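Local structure of manganese-dependent inorganic pyrophosphatase (Methanocaldococcus jannaschii, 2EB0) at residues Y3-K8 / Y28-G33; N9-S14 / L64-E69; I86-V91 / G107-V112. The protein catalyses the manganese-dependent hydrolysis of inorganic diphosphate to two phosphates, as a class C (family II) pyrophosphatase built of DHH and DHHA2 domains. All blocks are in the same frame, centred on the assembly; numbering follows the deposited sequence.

Interaction 1: Y3-K8 / Y28-G33; sequences YVVGHK and YPARLG. With MN (manganese (II) ion), chain F.
Leu-32 drives its branched end against the bend that follows strand 2-5, and here the two segments pack closely. Its CD1 methyl lies 3.3 Å from Gly-6 O, while CG meets Val-5 CG1 at 3.5 Å, the two side chains crossing at about a right angle. Val-5 presents this methyl because CG1 stands anti to the backbone N (chi1 -155°), with CG2 turned to the methyl of Ala-30. CB of Leu-32 continues the apolar layer onto CG of Lys-8, whose extended chain then runs off to a salt bridge with Asp-75.

A second dense patch lies at the start of the strands. Tyr-28 CB rests 3.4 Å from Tyr-3 CD1, and Tyr-28 CD2 sits over one face of the Tyr-3 ring, the two ring planes being inclined at 50°. The ring of Tyr-3 is buried, whereas the exposed Tyr-28 forms the solvent side of the pair. Between the patches Val-4 N gives Tyr-28 O a 2.9 Å hydrogen bond, answered by a weak one from Ala-30 N to Val-4 O. Farther along, direct backbone bonds give way to a looser, water-bridged link: one molecule joins Gly-6 N, weakly, to Ala-30 O, and another joins His-7 O to Leu-32 N.

The side chain of His-7 points away from 28-33. Its ND1 donates to Lys-8 O at 2.8 Å, which probably steadies the ring while NE2 binds a manganese ion at 2.4 Å. Val-4 and Pro-29 point to the sheet face covered by helix 12-25. The whole is a beta-alpha-beta crossover, strand 2-5, helix 12-25 and strand 28-31, in the parallel sheet of the DHH domain, with a metal ligand just beyond the C-terminal end of a strand.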
loop_
_atom_site.group_PDB
_atom_site.type_symbol
_atom_site.label_atom_id
_atom_site.label_comp_id
_atom_site.label_asym_id
_atom_site.label_seq_id
_atom_site.Cartn_x
_atom_site.Cartn_y
_atom_site.Cartn_z
ATOM N N TYR B 3 1.273 4.932 -19.201
ATOM C CA TYR B 3 0.141 4.035 -19.401
ATOM C C TYR B 3 -0.543 3.630 -18.097
ATOM O O TYR B 3 0.116 3.411 -17.078
ATOM C CB TYR B 3 0.616 2.748 -20.078
ATOM C CG TYR B 3 1.175 2.917 -21.472
ATOM C CD1 TYR B 3 0.341 2.872 -22.583
ATOM C CD2 TYR B 3 2.540 3.120 -21.678
ATOM C CE1 TYR B 3 0.841 3.021 -23.866
ATOM C CE2 TYR B 3 3.054 3.276 -22.962
ATOM C CZ TYR B 3 2.196 3.225 -24.052
ATOM O OH TYR B 3 2.686 3.392 -25.326
ATOM N N VAL B 4 -1.868 3.525 -18.143
ATOM C CA VAL B 4 -2.661 3.070 -17.004
ATOM C C VAL B 4 -3.076 1.654 -17.422
ATOM O O VAL B 4 -3.739 1.479 -18.445
ATOM C CB VAL B 4 -3.927 3.940 -16.790
ATOM C CG1 VAL B 4 -4.756 3.379 -15.626
ATOM C CG2 VAL B 4 -3.530 5.385 -16.506
ATOM N N VAL B 5 -2.674 0.644 -16.655
ATOM C CA VAL B 5 -2.994 -0.731 -17.024
ATOM C C VAL B 5 -3.581 -1.580 -15.910
ATOM O O VAL B 5 -3.223 -1.437 -14.741
ATOM C CB VAL B 5 -1.750 -1.486 -17.544
ATOM C CG1 VAL B 5 -2.188 -2.616 -18.456
ATOM C CG2 VAL B 5 -0.815 -0.540 -18.268
ATOM N N GLY B 6 -4.489 -2.467 -16.299
ATOM C CA GLY B 6 -5.112 -3.375 -15.360
ATOM C C GLY B 6 -4.310 -4.663 -15.355
ATOM O O GLY B 6 -3.215 -4.719 -15.912
ATOM N N HIS B 7 -4.856 -5.707 -14.753
ATOM C CA HIS B 7 -4.159 -6.982 -14.653
ATOM C C HIS B 7 -4.406 -7.963 -15.800
ATOM O O HIS B 7 -5.304 -7.778 -16.631
ATOM C CB HIS B 7 -4.537 -7.647 -13.333
ATOM C CG HIS B 7 -6.011 -7.853 -13.162
ATOM N ND1 HIS B 7 -6.756 -8.656 -14.002
ATOM C CD2 HIS B 7 -6.880 -7.359 -12.246
ATOM C CE1 HIS B 7 -8.018 -8.647 -13.611
ATOM N NE2 HIS B 7 -8.119 -7.868 -12.547
ATOM N N LYS B 8 -3.589 -9.010 -15.835
ATOM C CA LYS B 8 -3.725 -10.050 -16.844
ATOM C C LYS B 8 -5.129 -10.646 -16.702
ATOM O O LYS B 8 -5.700 -10.626 -15.611
ATOM C CB LYS B 8 -2.655 -11.114 -16.630
ATOM C CG LYS B 8 -1.256 -10.614 -16.951
ATOM C CD LYS B 8 -0.214 -11.656 -16.611
ATOM C CE LYS B 8 1.165 -11.251 -17.108
ATOM N NZ LYS B 8 2.206 -12.248 -16.715
ATOM N N TYR B 28 -2.099 7.181 -21.752
ATOM C CA TYR B 28 -2.678 6.093 -22.535
ATOM C C TYR B 28 -3.280 4.925 -21.758
ATOM O O TYR B 28 -2.666 4.397 -20.826
ATOM C CB TYR B 28 -1.632 5.516 -23.492
ATOM C CG TYR B 28 -0.899 6.542 -24.323
ATOM C CD1 TYR B 28 -1.595 7.521 -25.034
ATOM C CD2 TYR B 28 0.492 6.528 -24.408
ATOM C CE1 TYR B 28 -0.924 8.461 -25.804
ATOM C CE2 TYR B 28 1.173 7.463 -25.179
ATOM C CZ TYR B 28 0.461 8.426 -25.874
ATOM O OH TYR B 28 1.133 9.354 -26.639
ATOM N N PRO B 29 -4.497 4.504 -22.141
ATOM C CA PRO B 29 -5.174 3.381 -21.493
ATOM C C PRO B 29 -4.629 2.111 -22.138
ATOM O O PRO B 29 -4.240 2.123 -23.311
ATOM C CB PRO B 29 -6.634 3.610 -21.851
ATOM C CG PRO B 29 -6.529 4.183 -23.231
ATOM C CD PRO B 29 -5.412 5.197 -23.063
ATOM N N ALA B 30 -4.594 1.016 -21.395
ATOM C CA ALA B 30 -4.083 -0.216 -21.962
ATOM C C ALA B 30 -4.601 -1.415 -21.186
ATOM O O ALA B 30 -5.196 -1.263 -20.109
ATOM C CB ALA B 30 -2.557 -0.198 -21.961
ATOM N N ARG B 31 -4.363 -2.599 -21.749
ATOM C CA ARG B 31 -4.794 -3.862 -21.167
ATOM C C ARG B 31 -3.676 -4.901 -21.290
ATOM O O ARG B 31 -2.837 -4.819 -22.184
ATOM C CB ARG B 31 -6.057 -4.345 -21.891
ATOM C CG ARG B 31 -5.881 -4.469 -23.398
ATOM C CD ARG B 31 -7.218 -4.560 -24.138
ATOM N NE ARG B 31 -7.040 -4.692 -25.586
ATOM C CZ ARG B 31 -6.825 -5.850 -26.210
ATOM N NH1 ARG B 31 -6.764 -6.987 -25.522
ATOM N NH2 ARG B 31 -6.676 -5.875 -27.527
ATOM N N LEU B 32 -3.670 -5.873 -20.385
ATOM C CA LEU B 32 -2.654 -6.919 -20.382
ATOM C C LEU B 32 -3.176 -8.242 -20.915
ATOM O O LEU B 32 -2.467 -9.241 -20.888
ATOM C CB LEU B 32 -2.109 -7.136 -18.961
ATOM C CG LEU B 32 -1.272 -6.026 -18.314
ATOM C CD1 LEU B 32 -0.679 -6.521 -16.995
ATOM C CD2 LEU B 32 -0.154 -5.617 -19.250
ATOM N N GLY B 33 -4.416 -8.248 -21.396
ATOM C CA GLY B 33 -5.003 -9.472 -21.922
ATOM C C GLY B 33 -6.250 -9.228 -22.757
ATOM O O GLY B 33 -6.628 -8.083 -22.993
HETATM MN MN MN F . -10.122 -7.063 -11.514
HETATM O O HOH W 1 -6.686 -2.767 -18.144
HETATM O O HOH W 2 -5.840 -5.313 -18.354
#

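Interaction 2: N9-S14 / L64-E69; sequences NPDTDS and LVDHSE. With MN (manganese (II) ion), chain F; MN (manganese (II) ion), chain E.
Ser-14 OG donates a 2.9 Å hydrogen bond to Asp-66 OD1, arriving on the anti lone pair of that oxygen, away from OD2. The same hydroxyl accepts a weak bond from His-7 N. Asp-66 bridges two manganese ions: OD1 binds the ion shared with Asp-11, and OD2, which also accepts from Thr-109 OG1, binds the other at 2.3 Å.

Asp-11 approaches from the opposite direction. Its CG is set between the backbone N and the carbonyl carbon (chi1 48°), which folds the carboxylate back over the start of the helix. There it serves twice: OD2 binds the first manganese at 2.3 Å, and OD1 caps the helix by accepting from Ser-14 N at 2.9 Å. In Asp-13, CG is instead anti to the backbone N (chi1 -169°), and OD1 reaches the second manganese at 2.1 Å while also accepting from Thr-109 N. Its carboxylate plane stands 70° from that of Asp-66. Asp-13 OD1 and Asp-66 OD2 come within 3.0 Å of each other, a closeness their shared cation probably makes tolerable.

An alanine in place of Ser-14 has no hydroxyl, and Asp-66 OD1 would probably be left with its metal bond but without this donor, and His-7 N without its weak acceptor.

Behind Asp-66, His-67 ND1 donates to Val-65 O at 3.0 Å, the acceptor lying in the ring plane. The contact thus sets the N-terminus of helix 12-25 against the end of strand 61-65, which runs between strands 2-5 and 81-87, with helix 134-148 touching Asp-11 and Asp-13.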
loop_
_atom_site.group_PDB
_atom_site.type_symbol
_atom_site.label_atom_id
_atom_site.label_comp_id
_atom_site.label_asym_id
_atom_site.label_seq_id
_atom_site.Cartn_x
_atom_site.Cartn_y
_atom_site.Cartn_z
ATOM N N ASN B 9 -5.672 -11.174 -17.798
ATOM C CA ASN B 9 -7.027 -11.730 -17.805
ATOM C C ASN B 9 -7.952 -10.648 -17.253
ATOM O O ASN B 9 -8.675 -10.859 -16.279
ATOM C CB ASN B 9 -7.121 -12.993 -16.942
ATOM C CG ASN B 9 -6.285 -14.138 -17.492
ATOM O OD1 ASN B 9 -6.121 -14.276 -18.705
ATOM N ND2 ASN B 9 -5.770 -14.975 -16.601
ATOM N N PRO B 10 -7.940 -9.471 -17.889
ATOM C CA PRO B 10 -8.743 -8.308 -17.505
ATOM C C PRO B 10 -10.252 -8.496 -17.390
ATOM O O PRO B 10 -10.881 -9.154 -18.217
ATOM C CB PRO B 10 -8.386 -7.283 -18.576
ATOM C CG PRO B 10 -8.172 -8.142 -19.787
ATOM C CD PRO B 10 -7.330 -9.260 -19.215
ATOM N N ASP B 11 -10.826 -7.932 -16.337
ATOM C CA ASP B 11 -12.269 -7.974 -16.168
ATOM C C ASP B 11 -12.710 -6.543 -16.442
ATOM O O ASP B 11 -11.877 -5.676 -16.729
ATOM C CB ASP B 11 -12.665 -8.387 -14.755
ATOM C CG ASP B 11 -11.909 -7.628 -13.698
ATOM O OD1 ASP B 11 -11.444 -6.501 -13.977
ATOM O OD2 ASP B 11 -11.790 -8.162 -12.577
ATOM N N THR B 12 -14.009 -6.295 -16.350
ATOM C CA THR B 12 -14.543 -4.972 -16.613
ATOM C C THR B 12 -13.962 -3.879 -15.729
ATOM O O THR B 12 -13.732 -2.770 -16.208
ATOM C CB THR B 12 -16.067 -4.972 -16.476
ATOM O OG1 THR B 12 -16.618 -5.816 -17.488
ATOM C CG2 THR B 12 -16.629 -3.555 -16.628
ATOM N N ASP B 13 -13.731 -4.181 -14.451
ATOM C CA ASP B 13 -13.174 -3.177 -13.540
ATOM C C ASP B 13 -11.811 -2.738 -14.062
ATOM O O ASP B 13 -11.544 -1.551 -14.175
ATOM C CB ASP B 13 -13.018 -3.734 -12.115
ATOM C CG ASP B 13 -12.703 -2.644 -11.090
ATOM O OD1 ASP B 13 -12.152 -2.964 -10.021
ATOM O OD2 ASP B 13 -13.011 -1.461 -11.336
ATOM N N SER B 14 -10.960 -3.710 -14.387
ATOM C CA SER B 14 -9.626 -3.441 -14.911
ATOM C C SER B 14 -9.629 -2.589 -16.182
ATOM O O SER B 14 -8.778 -1.717 -16.351
ATOM C CB SER B 14 -8.902 -4.760 -15.208
ATOM O OG SER B 14 -8.066 -5.146 -14.130
ATOM N N LEU B 64 -0.568 1.290 -12.369
ATOM C CA LEU B 64 -1.361 0.078 -12.252
ATOM C C LEU B 64 -2.691 0.336 -11.569
ATOM O O LEU B 64 -2.762 1.089 -10.603
ATOM C CB LEU B 64 -0.591 -0.972 -11.459
ATOM C CG LEU B 64 0.786 -1.350 -12.006
ATOM C CD1 LEU B 64 1.451 -2.339 -11.052
ATOM C CD2 LEU B 64 0.638 -1.959 -13.401
ATOM N N VAL B 65 -3.743 -0.277 -12.101
ATOM C CA VAL B 65 -5.071 -0.177 -11.516
ATOM C C VAL B 65 -5.611 -1.580 -11.336
ATOM O O VAL B 65 -5.324 -2.473 -12.128
ATOM C CB VAL B 65 -6.090 0.587 -12.404
ATOM C CG1 VAL B 65 -5.787 2.072 -12.392
ATOM C CG2 VAL B 65 -6.071 0.030 -13.829
ATOM N N ASP B 66 -6.351 -1.774 -10.253
ATOM C CA ASP B 66 -7.006 -3.038 -9.997
ATOM C C ASP B 66 -6.133 -4.234 -9.677
ATOM O O ASP B 66 -6.588 -5.367 -9.799
ATOM C CB ASP B 66 -7.884 -3.396 -11.188
ATOM C CG ASP B 66 -9.047 -4.259 -10.800
ATOM O OD1 ASP B 66 -9.549 -4.992 -11.670
ATOM O OD2 ASP B 66 -9.468 -4.185 -9.625
ATOM N N HIS B 67 -4.880 -3.999 -9.304
ATOM C CA HIS B 67 -4.008 -5.101 -8.944
ATOM C C HIS B 67 -2.704 -4.609 -8.333
ATOM O O HIS B 67 -2.244 -3.497 -8.604
ATOM C CB HIS B 67 -3.744 -6.030 -10.145
ATOM C CG HIS B 67 -2.777 -5.490 -11.156
ATOM N ND1 HIS B 67 -3.063 -4.411 -11.963
ATOM C CD2 HIS B 67 -1.543 -5.919 -11.522
ATOM C CE1 HIS B 67 -2.047 -4.197 -12.784
ATOM N NE2 HIS B 67 -1.113 -5.098 -12.538
ATOM N N SER B 68 -2.136 -5.451 -7.481
ATOM C CA SER B 68 -0.899 -5.146 -6.788
ATOM C C SER B 68 -0.143 -6.458 -6.626
ATOM O O SER B 68 0.419 -6.739 -5.571
ATOM C CB SER B 68 -1.217 -4.548 -5.416
ATOM O OG SER B 68 -0.034 -4.245 -4.701
ATOM N N GLU B 69 -0.152 -7.266 -7.676
ATOM C CA GLU B 69 0.524 -8.555 -7.643
ATOM C C GLU B 69 1.400 -8.718 -8.883
ATOM O O GLU B 69 0.924 -8.589 -10.015
ATOM C CB GLU B 69 -0.505 -9.687 -7.582
ATOM C CG GLU B 69 0.105 -11.068 -7.388
ATOM C CD GLU B 69 0.462 -11.364 -5.934
ATOM O OE1 GLU B 69 1.259 -12.305 -5.697
ATOM O OE2 GLU B 69 -0.063 -10.666 -5.032
HETATM MN MN MN F . -10.122 -7.063 -11.514
HETATM MN MN MN E . -11.619 -4.929 -9.349
#

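Interaction 3: I86-V91 / G107-V112; sequences IDHHKV and GSTATV. With MN (manganese (II) ion), chain E.
Asp-87 OD2 is gripped by two donors of its own segment, His-89 ND1 and His-88 N, each at 2.6 Å. The imidazole N-H arrives on the syn side and close to the carboxylate plane, whereas the backbone N-H comes from well above it. With these bonds probably helping to hold the turn, the chain after strand 81-87 presents the ring of His-88 to the start of helix 109-118.

One face of that ring lies against the backbone of Ser-108, the helix N-cap residue. Ser-108 CA sits 3.5 Å from the ring centroid, 21° off the normal, in a CH-pi contact, and Thr-109 N lies over the same face, likewise offset toward the rim. At the ring carbons, Gly-107 O approaches CE1 at 3.1 Å and Thr-109 OG1 approaches CD2 at 3.1 Å, this hydroxyl being hydrogen-bonded to Asp-66 OD2. The first torsion of His-88 (chi1 68°) swings the imidazole between the backbone N and the carbonyl carbon, from where NE2 reaches a manganese ion at 2.3 Å.

Deeper in, Ile-86 CG2 and Val-112 CG1 make an apolar contact at 4.3 Å. Farther along the 86-91 loop, Val-91 N bonds to Thr-95 OG1 of the second subunit.

Asp-87, His-88 and His-89 form the DHH signature that names the family. ND1 of His-88 donates to Val-106 O, so the ring is held at both nitrogens, a second-shell arrangement that probably fixes NE2 in its role as metal ligand.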
loop_
_atom_site.group_PDB
_atom_site.type_symbol
_atom_site.label_atom_id
_atom_site.label_comp_id
_atom_site.label_asym_id
_atom_site.label_seq_id
_atom_site.Cartn_x
_atom_site.Cartn_y
_atom_site.Cartn_z
ATOM N N ILE B 86 -3.511 2.296 -8.002
ATOM C CA ILE B 86 -4.860 2.632 -7.561
ATOM C C ILE B 86 -5.583 1.292 -7.580
ATOM O O ILE B 86 -5.859 0.732 -8.647
ATOM C CB ILE B 86 -5.519 3.617 -8.528
ATOM C CG1 ILE B 86 -4.626 4.854 -8.674
ATOM C CG2 ILE B 86 -6.901 4.008 -8.017
ATOM C CD1 ILE B 86 -4.418 5.622 -7.378
ATOM N N ASP B 87 -5.911 0.787 -6.395
ATOM C CA ASP B 87 -6.487 -0.545 -6.298
ATOM C C ASP B 87 -7.483 -0.744 -5.153
ATOM O O ASP B 87 -7.856 0.201 -4.451
ATOM C CB ASP B 87 -5.307 -1.503 -6.125
ATOM C CG ASP B 87 -5.662 -2.938 -6.372
ATOM O OD1 ASP B 87 -4.824 -3.785 -6.013
ATOM O OD2 ASP B 87 -6.752 -3.225 -6.921
ATOM N N HIS B 88 -7.933 -1.984 -4.994
ATOM C CA HIS B 88 -8.827 -2.336 -3.908
ATOM C C HIS B 88 -8.556 -3.781 -3.478
ATOM O O HIS B 88 -9.407 -4.453 -2.902
ATOM C CB HIS B 88 -10.302 -2.128 -4.291
ATOM C CG HIS B 88 -10.812 -3.073 -5.332
ATOM N ND1 HIS B 88 -11.949 -3.832 -5.146
ATOM C CD2 HIS B 88 -10.391 -3.330 -6.591
ATOM C CE1 HIS B 88 -12.208 -4.511 -6.247
ATOM N NE2 HIS B 88 -11.278 -4.222 -7.140
ATOM N N HIS B 89 -7.352 -4.251 -3.769
ATOM C CA HIS B 89 -6.946 -5.592 -3.371
ATOM C C HIS B 89 -5.916 -5.416 -2.269
ATOM O O HIS B 89 -5.557 -4.290 -1.925
ATOM C CB HIS B 89 -6.311 -6.353 -4.536
ATOM C CG HIS B 89 -7.246 -6.610 -5.671
ATOM N ND1 HIS B 89 -7.541 -5.659 -6.624
ATOM C CD2 HIS B 89 -7.981 -7.704 -5.990
ATOM C CE1 HIS B 89 -8.417 -6.154 -7.482
ATOM N NE2 HIS B 89 -8.701 -7.394 -7.119
ATOM N N LYS B 90 -5.458 -6.528 -1.711
ATOM C CA LYS B 90 -4.442 -6.512 -0.664
ATOM C C LYS B 90 -3.151 -5.987 -1.293
ATOM O O LYS B 90 -3.018 -5.981 -2.512
ATOM C CB LYS B 90 -4.192 -7.938 -0.168
ATOM C CG LYS B 90 -3.518 -8.823 -1.214
ATOM C CD LYS B 90 -3.668 -10.294 -0.867
ATOM C CE LYS B 90 -2.832 -11.180 -1.777
ATOM N NZ LYS B 90 -1.371 -11.018 -1.522
ATOM N N VAL B 91 -2.204 -5.549 -0.471
ATOM C CA VAL B 91 -0.936 -5.084 -1.010
ATOM C C VAL B 91 -0.097 -6.329 -1.319
ATOM O O VAL B 91 0.135 -7.169 -0.445
ATOM C CB VAL B 91 -0.165 -4.205 -0.009
ATOM C CG1 VAL B 91 1.188 -3.838 -0.599
ATOM C CG2 VAL B 91 -0.968 -2.944 0.305
ATOM N N GLY B 107 -15.788 -2.326 -3.150
ATOM C CA GLY B 107 -16.176 -3.295 -4.157
ATOM C C GLY B 107 -15.410 -3.261 -5.466
ATOM O O GLY B 107 -15.312 -4.280 -6.147
ATOM N N SER B 108 -14.864 -2.107 -5.833
ATOM C CA SER B 108 -14.143 -2.027 -7.092
ATOM C C SER B 108 -13.229 -0.831 -7.182
ATOM O O SER B 108 -13.391 0.153 -6.452
ATOM C CB SER B 108 -15.124 -1.950 -8.262
ATOM O OG SER B 108 -15.711 -0.659 -8.334
ATOM N N THR B 109 -12.279 -0.919 -8.108
ATOM C CA THR B 109 -11.345 0.171 -8.334
ATOM C C THR B 109 -12.139 1.370 -8.861
ATOM O O THR B 109 -11.803 2.527 -8.584
ATOM C CB THR B 109 -10.274 -0.233 -9.357
ATOM O OG1 THR B 109 -9.581 -1.398 -8.880
ATOM C CG2 THR B 109 -9.282 0.902 -9.568
ATOM N N ALA B 110 -13.203 1.080 -9.608
ATOM C CA ALA B 110 -14.055 2.120 -10.176
ATOM C C ALA B 110 -14.672 2.976 -9.065
ATOM O O ALA B 110 -14.774 4.196 -9.200
ATOM C CB ALA B 110 -15.151 1.483 -11.037
ATOM N N THR B 111 -15.079 2.333 -7.973
ATOM C CA THR B 111 -15.657 3.027 -6.832
ATOM C C THR B 111 -14.670 4.050 -6.276
ATOM O O THR B 111 -15.039 5.190 -5.997
ATOM C CB THR B 111 -16.023 2.038 -5.703
ATOM O OG1 THR B 111 -16.976 1.098 -6.194
ATOM C CG2 THR B 111 -16.635 2.770 -4.504
ATOM N N VAL B 112 -13.416 3.637 -6.113
ATOM C CA VAL B 112 -12.372 4.518 -5.602
ATOM C C VAL B 112 -12.212 5.765 -6.477
ATOM O O VAL B 112 -12.106 6.887 -5.979
ATOM C CB VAL B 112 -11.010 3.806 -5.578
ATOM C CG1 VAL B 112 -9.942 4.752 -5.038
ATOM C CG2 VAL B 112 -11.094 2.555 -4.743
HETATM MN MN MN E . -11.619 -4.929 -9.349
#

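The three contacts lie side by side across one parallel sheet and converge on the two-manganese site. Interactions 1 and 2, with centres 8 Å apart, share the manganese bound by His-7, Asp-11 and Asp-66, and are joined by a probable Val-65 N to Val-5 O hydrogen bond of 2.9 Å. Interactions 2 and 3, 9 Å between centres, share the other ion, whose ligands are Asp-13, Asp-66, His-88 and Asp-147. Thr-109 ties them further, its N lying 2.8 Å from Asp-13 OD1 and its OG1 2.9 Å from Asp-66 OD2. Interactions 1 and 3 do not touch; Asp-66, in interaction 2, bridges their two metal ions.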